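PDB 1O1Z: glycerophosphodiester phosphodiesterase from Thermotoga maritima, which belongs to the glycerophosphodiester phosphodiesterase family and folds as a TIM barrel, eight parallel strands ringed by helices. Local coordinates for residues L16-Y21 with G43-V48; S101-I106 with K125-I130; Y148-D153 with E170-L175; S174-Y179 with V200-T205. All blocks are in the same frame, centred on the assembly; numbering follows the deposited sequence. Where two conformers were deposited one is given.

Interaction 1: residues L16-Y21 with G43-V48; sequences LGHRGY and GVELDV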
# COMPACT_ATOMS: atom_id res chain seq x y z
N LEU A 16 -7.89 4.43 1.83
CA LEU A 16 -7.32 3.72 0.69
C LEU A 16 -7.91 2.33 0.61
O LEU A 16 -7.93 1.63 1.61
CB LEU A 16 -5.81 3.61 0.78
CG LEU A 16 -4.99 4.90 0.89
CD1 LEU A 16 -3.48 4.58 0.90
CD2 LEU A 16 -5.34 5.88 -0.23
N GLY A 17 -8.31 1.94 -0.58
CA GLY A 17 -8.81 0.59 -0.82
C GLY A 17 -7.67 -0.40 -0.94
O GLY A 17 -6.85 -0.29 -1.84
N HIS A 18 -7.62 -1.36 -0.02
CA HIS A 18 -6.60 -2.39 0.03
C HIS A 18 -6.75 -3.36 -1.14
O HIS A 18 -7.72 -4.12 -1.20
CB HIS A 18 -6.75 -3.16 1.35
CG HIS A 18 -5.74 -4.23 1.54
ND1 HIS A 18 -6.09 -5.53 1.81
CD2 HIS A 18 -4.39 -4.20 1.48
CE1 HIS A 18 -4.99 -6.26 1.93
NE2 HIS A 18 -3.94 -5.48 1.73
N ARG A 19 -5.81 -3.28 -2.09
CA ARG A 19 -5.95 -4.01 -3.35
C ARG A 19 -7.21 -3.58 -4.10
O ARG A 19 -7.86 -4.37 -4.80
CB ARG A 19 -5.87 -5.51 -3.11
CG ARG A 19 -4.78 -5.94 -2.19
CD ARG A 19 -4.62 -7.44 -2.06
NE ARG A 19 -3.74 -7.75 -0.94
CZ ARG A 19 -3.66 -8.92 -0.34
NH1 ARG A 19 -4.36 -9.96 -0.77
NH2 ARG A 19 -2.87 -9.06 0.72
N GLY A 20 -7.56 -2.31 -3.98
CA GLY A 20 -8.82 -1.78 -4.48
C GLY A 20 -9.96 -2.04 -3.51
O GLY A 20 -9.74 -2.21 -2.32
N TYR A 21 -11.19 -2.08 -4.02
CA TYR A 21 -12.36 -2.38 -3.21
C TYR A 21 -12.46 -3.90 -3.17
O TYR A 21 -13.33 -4.51 -3.79
CB TYR A 21 -13.62 -1.76 -3.80
CG TYR A 21 -14.82 -1.69 -2.88
CD1 TYR A 21 -14.87 -2.41 -1.68
CD2 TYR A 21 -15.90 -0.91 -3.21
CE1 TYR A 21 -15.94 -2.35 -0.85
CE2 TYR A 21 -17.00 -0.84 -2.38
CZ TYR A 21 -17.02 -1.55 -1.20
OH TYR A 21 -18.12 -1.46 -0.36
N GLY A 43 -7.93 6.92 -2.55
CA GLY A 43 -6.99 6.22 -3.39
C GLY A 43 -7.02 4.73 -3.14
O GLY A 43 -7.97 4.20 -2.57
N VAL A 44 -5.96 4.05 -3.56
CA VAL A 44 -5.86 2.61 -3.46
C VAL A 44 -4.47 2.22 -3.06
O VAL A 44 -3.54 2.99 -3.26
CB VAL A 44 -6.22 1.93 -4.80
CG1 VAL A 44 -7.67 2.20 -5.23
CG2 VAL A 44 -5.26 2.34 -5.93
N GLU A 45 -4.34 1.04 -2.47
CA GLU A 45 -3.05 0.39 -2.22
C GLU A 45 -2.98 -0.80 -3.14
O GLU A 45 -3.99 -1.50 -3.37
CB GLU A 45 -2.96 -0.01 -0.74
CG GLU A 45 -1.68 -0.68 -0.31
CD GLU A 45 -1.58 -2.17 -0.62
OE1 GLU A 45 -2.62 -2.84 -0.82
OE2 GLU A 45 -0.43 -2.69 -0.66
N LEU A 46 -1.79 -1.07 -3.66
CA LEU A 46 -1.59 -2.22 -4.54
C LEU A 46 -0.18 -2.74 -4.40
O LEU A 46 0.67 -2.09 -3.81
CB LEU A 46 -1.94 -1.84 -5.97
CG LEU A 46 -1.18 -0.69 -6.62
CD1 LEU A 46 0.23 -1.10 -7.07
CD2 LEU A 46 -1.95 -0.13 -7.79
N ASP A 47 0.08 -3.92 -4.96
CA ASP A 47 1.32 -4.64 -4.80
C ASP A 47 1.96 -4.86 -6.16
O ASP A 47 1.27 -5.26 -7.08
CB ASP A 47 1.01 -6.01 -4.23
CG ASP A 47 0.17 -5.91 -2.99
OD1 ASP A 47 -1.05 -6.25 -2.99
OD2 ASP A 47 0.67 -5.36 -1.98
N VAL A 48 3.28 -4.62 -6.27
CA VAL A 48 3.98 -4.76 -7.54
C VAL A 48 5.14 -5.73 -7.51
O VAL A 48 5.88 -5.84 -6.51
CB VAL A 48 4.45 -3.39 -8.12
CG1 VAL A 48 3.27 -2.52 -8.46
CG2 VAL A 48 5.44 -2.67 -7.22
O HOH W 1 -1.88 -5.55 -0.65

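Interaction 2: residues S101-I106 with K125-I130; sequences SDDKII and KRKNLI. With NA (sodium ion), chain B.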
# COMPACT_ATOMS: atom_id res chain seq x y z
N SER A 101 -7.23 8.51 -11.79
CA SER A 101 -6.85 9.91 -11.88
C SER A 101 -5.73 10.23 -10.91
O SER A 101 -5.72 9.75 -9.79
CB SER A 101 -8.06 10.79 -11.58
OG SER A 101 -7.68 12.13 -11.28
N ASP A 102 -4.81 11.08 -11.34
CA ASP A 102 -3.70 11.50 -10.50
C ASP A 102 -4.06 12.45 -9.37
O ASP A 102 -3.18 12.82 -8.59
CB ASP A 102 -2.56 12.08 -11.35
CG ASP A 102 -2.89 13.38 -12.01
OD1 ASP A 102 -4.04 13.93 -11.93
OD2 ASP A 102 -2.03 13.94 -12.70
N ASP A 103 -5.34 12.80 -9.24
CA ASP A 103 -5.81 13.42 -8.01
C ASP A 103 -6.03 12.41 -6.89
O ASP A 103 -6.23 12.80 -5.72
CB ASP A 103 -7.13 14.13 -8.25
CG ASP A 103 -6.98 15.33 -9.15
OD1 ASP A 103 -7.68 15.37 -10.19
OD2 ASP A 103 -6.19 16.26 -8.92
N LYS A 104 -6.01 11.14 -7.24
CA LYS A 104 -6.17 10.08 -6.24
C LYS A 104 -4.82 9.50 -5.90
O LYS A 104 -3.90 9.47 -6.72
CB LYS A 104 -7.08 8.98 -6.79
CG LYS A 104 -8.42 9.44 -7.31
CD LYS A 104 -9.28 10.03 -6.25
CE LYS A 104 -10.50 10.75 -6.87
NZ LYS A 104 -11.43 11.15 -5.81
N ILE A 105 -4.69 9.00 -4.67
CA ILE A 105 -3.43 8.46 -4.18
C ILE A 105 -3.29 7.02 -4.62
O ILE A 105 -4.24 6.23 -4.52
CB ILE A 105 -3.42 8.54 -2.63
CG1 ILE A 105 -3.48 10.02 -2.20
CG2 ILE A 105 -2.27 7.77 -2.01
CD1 ILE A 105 -3.80 10.21 -0.74
N ILE A 106 -2.08 6.65 -5.03
CA ILE A 106 -1.76 5.25 -5.21
C ILE A 106 -0.58 4.90 -4.31
O ILE A 106 0.51 5.46 -4.45
CB ILE A 106 -1.43 4.89 -6.66
CG1 ILE A 106 -2.60 5.23 -7.59
CG2 ILE A 106 -1.14 3.42 -6.78
CD1 ILE A 106 -2.25 5.06 -9.07
N LYS A 125 6.61 10.40 -14.11
CA LYS A 125 5.61 11.29 -14.68
C LYS A 125 4.39 11.56 -13.78
O LYS A 125 3.61 12.47 -14.06
CB LYS A 125 5.10 10.67 -15.97
CG LYS A 125 4.37 9.34 -15.77
CD LYS A 125 3.94 8.71 -17.08
CE LYS A 125 3.82 7.20 -16.94
NZ LYS A 125 5.15 6.51 -17.01
N ARG A 126 4.21 10.74 -12.76
CA ARG A 126 2.95 10.66 -12.04
C ARG A 126 3.07 11.21 -10.62
O ARG A 126 3.98 10.81 -9.91
CB ARG A 126 2.61 9.18 -12.00
CG ARG A 126 1.49 8.81 -11.17
CD ARG A 126 0.23 9.06 -11.82
NE ARG A 126 -0.86 8.63 -10.97
CZ ARG A 126 -2.05 8.31 -11.42
NH1 ARG A 126 -2.31 8.33 -12.75
NH2 ARG A 126 -2.98 7.98 -10.54
N LYS A 127 2.16 12.09 -10.19
CA LYS A 127 2.10 12.55 -8.81
C LYS A 127 1.16 11.70 -7.91
O LYS A 127 0.53 10.73 -8.35
CB LYS A 127 1.71 14.02 -8.72
CG LYS A 127 0.26 14.31 -9.05
CD LYS A 127 -0.14 15.75 -8.97
CE LYS A 127 -1.60 15.94 -9.44
NZ LYS A 127 -1.99 17.33 -9.67
N ASN A 128 1.14 12.04 -6.63
CA ASN A 128 0.30 11.38 -5.62
C ASN A 128 0.57 9.89 -5.46
O ASN A 128 -0.35 9.09 -5.31
CB ASN A 128 -1.18 11.69 -5.85
CG ASN A 128 -1.56 13.06 -5.32
OD1 ASN A 128 -1.16 13.42 -4.18
ND2 ASN A 128 -2.35 13.79 -6.07
N LEU A 129 1.84 9.53 -5.41
CA LEU A 129 2.27 8.18 -5.13
C LEU A 129 2.92 8.11 -3.76
O LEU A 129 3.62 9.05 -3.33
CB LEU A 129 3.29 7.72 -6.16
CG LEU A 129 2.78 7.75 -7.58
CD1 LEU A 129 3.88 7.31 -8.51
CD2 LEU A 129 1.53 6.88 -7.77
N ILE A 130 2.68 7.00 -3.07
CA ILE A 130 3.39 6.64 -1.86
C ILE A 130 3.98 5.26 -2.07
O ILE A 130 3.24 4.33 -2.37
CB ILE A 130 2.47 6.60 -0.62
CG1 ILE A 130 1.80 7.93 -0.37
CG2 ILE A 130 3.28 6.19 0.61
CD1 ILE A 130 0.59 7.82 0.60
NA NA B . 6.17 10.72 -9.55
O HOH W 2 0.38 13.04 -12.44
O HOH W 3 -1.67 8.84 -8.20
O HOH W 4 7.54 9.22 -8.31

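Interaction 3: residues Y148-D153 with E170-L175; sequences YGYLID and ERPYSL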
# COMPACT_ATOMS: atom_id res chain seq x y z
N TYR A 148 7.79 7.94 0.78
CA TYR A 148 7.76 6.55 1.13
C TYR A 148 7.34 6.35 2.54
O TYR A 148 7.46 7.24 3.39
CB TYR A 148 9.05 5.83 0.82
CG TYR A 148 10.29 6.23 1.57
CD1 TYR A 148 10.55 5.76 2.86
CD2 TYR A 148 11.29 6.94 0.93
CE1 TYR A 148 11.75 6.07 3.51
CE2 TYR A 148 12.50 7.22 1.54
CZ TYR A 148 12.72 6.77 2.85
OH TYR A 148 13.94 7.06 3.42
N GLY A 149 6.83 5.14 2.74
CA GLY A 149 6.30 4.72 3.99
C GLY A 149 6.86 3.38 4.39
O GLY A 149 6.88 2.41 3.62
N TYR A 150 7.30 3.31 5.62
CA TYR A 150 7.77 2.05 6.17
C TYR A 150 6.57 1.19 6.54
O TYR A 150 5.74 1.62 7.32
CB TYR A 150 8.55 2.30 7.44
CG TYR A 150 9.87 3.03 7.32
CD1 TYR A 150 10.66 2.98 6.17
CD2 TYR A 150 10.38 3.70 8.43
CE1 TYR A 150 11.93 3.58 6.14
CE2 TYR A 150 11.61 4.30 8.40
CZ TYR A 150 12.36 4.27 7.25
OH TYR A 150 13.60 4.89 7.23
N LEU A 151 6.53 -0.06 6.06
CA LEU A 151 5.58 -1.04 6.54
C LEU A 151 6.24 -1.74 7.70
O LEU A 151 7.35 -2.25 7.56
CB LEU A 151 5.21 -2.05 5.45
CG LEU A 151 4.14 -1.53 4.52
CD1 LEU A 151 4.16 -2.23 3.16
CD2 LEU A 151 2.79 -1.75 5.21
N ILE A 152 5.54 -1.81 8.82
CA ILE A 152 6.09 -2.37 10.03
C ILE A 152 5.50 -3.74 10.33
O ILE A 152 4.29 -3.90 10.31
CB ILE A 152 5.82 -1.39 11.19
CG1 ILE A 152 6.38 0.02 10.88
CG2 ILE A 152 6.35 -1.95 12.49
CD1 ILE A 152 5.92 1.07 11.87
N ASP A 153 6.37 -4.72 10.59
CA ASP A 153 5.95 -6.05 11.03
C ASP A 153 6.65 -6.36 12.35
O ASP A 153 7.29 -5.48 12.94
CB ASP A 153 6.16 -7.11 9.92
CG ASP A 153 7.63 -7.38 9.59
OD1 ASP A 153 8.51 -7.14 10.44
OD2 ASP A 153 8.00 -7.87 8.49
N GLU A 170 16.01 9.31 8.83
CA GLU A 170 15.63 9.12 7.42
C GLU A 170 14.40 9.88 6.99
O GLU A 170 14.22 10.12 5.79
CB GLU A 170 15.41 7.64 7.13
CG GLU A 170 16.63 6.78 7.33
CD GLU A 170 17.81 7.04 6.39
OE1 GLU A 170 17.66 7.80 5.42
OE2 GLU A 170 18.90 6.50 6.70
N ARG A 171 13.57 10.28 7.94
CA ARG A 171 12.37 11.07 7.66
C ARG A 171 11.51 10.47 6.56
O ARG A 171 11.27 11.10 5.51
CB ARG A 171 12.76 12.51 7.33
CG ARG A 171 13.82 13.12 8.28
CD ARG A 171 15.28 12.98 7.79
NE ARG A 171 15.47 13.55 6.46
CZ ARG A 171 16.40 13.19 5.58
NH1 ARG A 171 16.43 13.82 4.41
NH2 ARG A 171 17.28 12.23 5.84
N PRO A 172 10.97 9.28 6.79
CA PRO A 172 9.95 8.76 5.87
C PRO A 172 8.76 9.70 5.87
O PRO A 172 8.43 10.35 6.87
CB PRO A 172 9.57 7.40 6.47
CG PRO A 172 9.83 7.59 7.93
CD PRO A 172 11.12 8.42 7.98
N TYR A 173 8.05 9.76 4.74
CA TYR A 173 6.81 10.50 4.68
C TYR A 173 5.77 9.91 5.63
O TYR A 173 5.03 10.63 6.27
CB TYR A 173 6.26 10.45 3.24
CG TYR A 173 4.87 10.96 3.08
CD1 TYR A 173 4.59 12.32 3.16
CD2 TYR A 173 3.83 10.06 2.85
CE1 TYR A 173 3.29 12.77 3.00
CE2 TYR A 173 2.54 10.51 2.69
CZ TYR A 173 2.27 11.87 2.79
OH TYR A 173 0.96 12.32 2.62
N SER A 174 5.68 8.58 5.66
CA SER A 174 4.61 7.89 6.38
C SER A 174 5.12 6.63 7.06
O SER A 174 6.20 6.09 6.74
CB SER A 174 3.48 7.56 5.41
OG SER A 174 3.95 6.81 4.30
N LEU A 175 4.33 6.18 8.03
CA LEU A 175 4.52 4.90 8.70
C LEU A 175 3.22 4.14 8.57
O LEU A 175 2.17 4.69 8.84
CB LEU A 175 4.85 5.10 10.16
CG LEU A 175 6.13 5.89 10.42
CD1 LEU A 175 6.28 6.20 11.91
CD2 LEU A 175 7.37 5.13 9.94
O HOH W 5 9.71 9.87 2.10

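Interaction 4: residues S174-Y179 with V200-T205; sequences SLHVPY and VIFVWT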
# COMPACT_ATOMS: atom_id res chain seq x y z
N SER A 174 5.68 8.58 5.66
CA SER A 174 4.61 7.89 6.38
C SER A 174 5.12 6.63 7.06
O SER A 174 6.20 6.09 6.74
CB SER A 174 3.48 7.56 5.41
OG SER A 174 3.95 6.81 4.30
N LEU A 175 4.33 6.18 8.03
CA LEU A 175 4.52 4.90 8.70
C LEU A 175 3.22 4.14 8.57
O LEU A 175 2.17 4.69 8.84
CB LEU A 175 4.85 5.10 10.16
CG LEU A 175 6.13 5.89 10.42
CD1 LEU A 175 6.28 6.20 11.91
CD2 LEU A 175 7.37 5.13 9.94
N HIS A 176 3.32 2.89 8.12
CA HIS A 176 2.16 2.06 7.84
C HIS A 176 2.19 0.94 8.85
O HIS A 176 2.97 0.00 8.73
CB HIS A 176 2.26 1.52 6.41
CG HIS A 176 2.26 2.59 5.35
ND1 HIS A 176 1.79 2.37 4.08
CD2 HIS A 176 2.69 3.88 5.38
CE1 HIS A 176 1.93 3.48 3.36
NE2 HIS A 176 2.48 4.41 4.12
N VAL A 177 1.36 1.08 9.87
CA VAL A 177 1.45 0.25 11.07
C VAL A 177 0.22 -0.65 11.18
O VAL A 177 -0.90 -0.30 10.80
CB VAL A 177 1.64 1.11 12.32
CG1 VAL A 177 2.75 2.15 12.11
CG2 VAL A 177 0.42 1.80 12.66
N PRO A 178 0.41 -1.86 11.68
CA PRO A 178 -0.74 -2.73 11.91
C PRO A 178 -1.62 -2.10 12.96
O PRO A 178 -1.14 -1.53 13.92
CB PRO A 178 -0.11 -4.02 12.41
CG PRO A 178 1.31 -3.74 12.66
CD PRO A 178 1.69 -2.48 12.04
N TYR A 179 -2.93 -2.20 12.81
CA TYR A 179 -3.80 -1.58 13.82
C TYR A 179 -3.63 -2.11 15.25
O TYR A 179 -3.93 -1.41 16.22
CB TYR A 179 -5.27 -1.62 13.39
CG TYR A 179 -5.86 -2.98 13.21
CD1 TYR A 179 -6.39 -3.68 14.28
CD2 TYR A 179 -5.95 -3.56 11.94
CE1 TYR A 179 -6.96 -4.92 14.12
CE2 TYR A 179 -6.55 -4.78 11.76
CZ TYR A 179 -7.05 -5.46 12.85
OH TYR A 179 -7.62 -6.70 12.66
N VAL A 200 3.12 10.98 8.57
CA VAL A 200 1.74 10.56 8.32
C VAL A 200 1.58 9.12 8.76
O VAL A 200 2.39 8.29 8.41
CB VAL A 200 1.38 10.72 6.80
CG1 VAL A 200 0.04 10.15 6.46
CG2 VAL A 200 1.43 12.20 6.43
N ILE A 201 0.57 8.84 9.57
CA ILE A 201 0.37 7.49 10.09
C ILE A 201 -0.81 6.82 9.39
O ILE A 201 -1.92 7.32 9.46
CB ILE A 201 0.06 7.56 11.62
CG1 ILE A 201 1.13 8.38 12.39
CG2 ILE A 201 -0.15 6.15 12.16
CD1 ILE A 201 2.54 7.86 12.28
N PHE A 202 -0.54 5.70 8.72
CA PHE A 202 -1.57 4.87 8.10
C PHE A 202 -1.66 3.59 8.91
O PHE A 202 -0.65 3.06 9.41
CB PHE A 202 -1.23 4.48 6.66
CG PHE A 202 -1.43 5.56 5.65
CD1 PHE A 202 -0.44 6.48 5.39
CD2 PHE A 202 -2.63 5.62 4.90
CE1 PHE A 202 -0.63 7.49 4.46
CE2 PHE A 202 -2.80 6.64 3.97
CZ PHE A 202 -1.79 7.56 3.74
N VAL A 203 -2.87 3.07 9.06
CA VAL A 203 -3.07 1.75 9.65
C VAL A 203 -3.61 0.76 8.65
O VAL A 203 -4.34 1.13 7.76
CB VAL A 203 -3.94 1.80 10.92
CG1 VAL A 203 -3.26 2.65 11.95
CG2 VAL A 203 -5.33 2.28 10.63
N TRP A 204 -3.23 -0.51 8.78
CA TRP A 204 -3.68 -1.57 7.89
C TRP A 204 -3.83 -2.89 8.63
O TRP A 204 -3.31 -3.04 9.73
CB TRP A 204 -2.65 -1.78 6.77
CG TRP A 204 -1.27 -2.17 7.30
CD1 TRP A 204 -0.30 -1.32 7.71
CD2 TRP A 204 -0.76 -3.50 7.52
NE1 TRP A 204 0.79 -2.02 8.16
CE2 TRP A 204 0.55 -3.36 8.05
CE3 TRP A 204 -1.25 -4.79 7.32
CZ2 TRP A 204 1.36 -4.45 8.38
CZ3 TRP A 204 -0.45 -5.88 7.65
CH2 TRP A 204 0.84 -5.70 8.18
N THR A 205 -4.56 -3.86 8.08
CA THR A 205 -5.60 -3.69 7.09
C THR A 205 -6.87 -3.76 7.90
O THR A 205 -7.24 -4.81 8.44
CB THR A 205 -5.58 -4.85 6.09
OG1 THR A 205 -4.42 -4.73 5.25
CG2 THR A 205 -6.79 -4.75 5.15

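Interaction 1: residues L16-Y21 with G43-V48
His18 and Glu45 lie side by side on one face of two adjacent parallel strands and point the same way, with the imidazole and carboxylate planes 24° apart. The contact is made by one carboxylate oxygen: Glu45 OE1 stops 3.2 Å from His18 CD2, oblique to the ring. The bend at chi2 of Glu45 (-81°) turns its carboxylate along the strand so that OE1 comes beside His18. His18 is held from the far side, where ND1 bonds to Asp225, while Arg19 CG rests 4.0 Å above the plane of the His18 ring, over its centre. From there the extended Arg19 chain runs past Glu45 to Asp47. The guanidinium and Asp47 carboxylate planes are 74° apart, and since Asp47 OD1 lies well out of the former, the long salt bridge from Arg19 NE (3.7 Å) rests on charge alone. Water 1 supplies the directed link: it accepts from Arg19 NE (2.9 Å) in the guanidinium plane and lies 2.8 Å from Glu45 OE1 and 2.6 Å from Asp47 OD1. Glu27 pairs with Arg19 NH1, and Asn28 steadies Asp47 OD1. Earlier on this face, Leu16 CD2 packs on the backbone of Gly43, 3.6 Å from its CA. Gly17 O accepts from Glu45 N (2.9 Å) and, on the opposite face of its plane, from Gly20 N, which closes a type II turn. Val44 points the other way, onto Phe33 and Ala36 of helix 30-38. Acidic and basic side chains gathered where parallel strands end are characteristic of the C-terminal mouth of a TIM barrel, which carries the active site in this fold.

Interaction 2: residues S101-I106 with K125-I130
Arg126 sets out with CG anti to its backbone nitrogen (chi1 171°) and then bends at chi2 (80°), a path that lays its guanidinium against the turn at Asp102. Asp102 CA sits 3.6 Å above one face of that group, toward the rim, and Ile106 CD1 approaches NH2 obliquely to 3.3 Å, the two side chains crossing at about a right angle. NH2 also bonds to Val100 O. In the guanidinium plane it gives a proton to water 3 (2.8 Å), which in turn lies 2.7 Å from Lys104 O. Asn128 holds the type I turn 101-104: its ND2 donates to Asp102 O (2.8 Å) along an almost straight line, N-H...O 179°, in both the amide and the carbonyl plane. Lys127 crosses Asp102 obliquely, its CE 3.6 Å from Asp102 O. Further on, regular pairing begins: Ile106 N bonds to Asn128 O and Ile130 N to Ile106 O, with Ile106 CB against Leu129 CD2 (3.7 Å). Arg126 O, turned outward, binds the sodium ion at 2.2 Å together with Ser123 O. The whole is the N-terminal start of two neighbouring parallel strands in a beta-alpha-beta unit of the TIM barrel.

Interaction 3: residues Y148-D153 with E170-L175
Tyr148 to Tyr150 runs parallel to Ser174 and Leu175, bridging Gly149 with Ser174 and Tyr150 with Leu175, and the ladder is held by Ser174 N to Tyr148 O and Tyr150 N to Ser174 O (both 3.2 Å). Gly149 and Ser174 come close: Gly149 CA lies 3.2 Å from Ser174 OG, a hydroxyl that is itself paired with His176 NE2. On the outward side Pro172 packs against both tyrosines. Its CB stands over the centre of the Tyr150 ring, 4.2 Å from the centroid and 9° off the normal, a CH-pi contact in which the pyrrolidine crosses the tyrosine at about a right angle. The same CB lies 3.9 Å from Tyr148 CE1, obliquely to that ring. With CG of Tyr148 wedged between its backbone N and carbonyl carbon (chi1 65°), the ring swings back over the chain toward the proline. Leu175 lies beside Tyr150, pointing the same way, and its CD2 reaches Tyr150 CD2 at 3.7 Å. Both phenols end near Glu170: Tyr150 OH touches its CB at 3.3 Å, whereas the hydroxyls find their polar partners in Asp140 for Tyr150 and Lys144 for Tyr148. Lys144 also forms a salt bridge with Glu170, tying the end of helix 160-170 to the same cluster. Water 5 takes protons from Tyr148 N and Tyr173 N where the strands begin. The tyrosines thus fill the layer between the barrel strands and the helices outside them, packed against Leu136 and Leu139 of helix 136-142 and Val167 of helix 160-170.

Interaction 4: residues S174-Y179 with V200-T205
Trp204 and His176 join two neighbouring parallel strands of the TIM barrel by more than backbone pairing. The indole NE1 donates to His176 O (3.0 Å) with that oxygen close to the ring plane, yet the donor comes from above the peptide plane, 68° out of it and away from the lone pairs. Trp204 has CG between its backbone N and carbonyl carbon (chi1 60°), which turns the indole back across strand 174-178. Pro178 CA then lies over one face, 4.2 Å from the centroid of the five-membered ring, as a CH-pi contact. Two residues earlier, Phe202 CB sits over a face of the His176 ring at 4.2 Å from its centroid. The two aromatic rings themselves are oblique, their planes 43° apart, with His176 NE2 3.8 Å from Phe202 CD1. What holds the imidazole is in its own strand: NE2 pairs with Ser174 OG at 2.8 Å. Behind these, a regular ladder sets the spacing, running from Leu175 N on Val200 O at one end to Tyr179 N on Trp204 O at the other. Side chains alternate between the two faces. His176 and Phe202 turn into the barrel, where Ile130 meets both, while Leu175 and Ile201 face the helices outside, their CD1 atoms 4.1 Å apart, with Phe194 of helix 185-196 packed on Leu175. Asp220 OD1, in the loop before strand 221-224, accepts from Ile201 N. Past the ladder the peptide between Trp204 and Thr205 is cis, and Thr205 O meets the edge of the Tyr179 ring, 3.4 Å from CE2 and near the ring plane.

How the interactions relate
From the N terminus the four contacts come in series, none enclosing or crossing another, and each closes a crossover carrying a helix. Interaction 1 closes the loop through helix 30-38; interaction 2 does so through helix 116-123, and its strand 105-110 lies next to strand 43-50, where Val44 N probably bonds to Ile105 O at 2.9 Å. Interaction 3 spans helix 160-170. Interaction 4, spanning helix 185-196, starts on the same strand where interaction 3 ends, sharing Ser174 and Leu175. Ile130 of interaction 2 reaches interactions 3 and 4 across the barrel interior, and Leu16 CD1 of interaction 1 meets Phe202 CE2 at 3.8 Å. Strand 221-224, between 200-204 and 14-18, completes the ring.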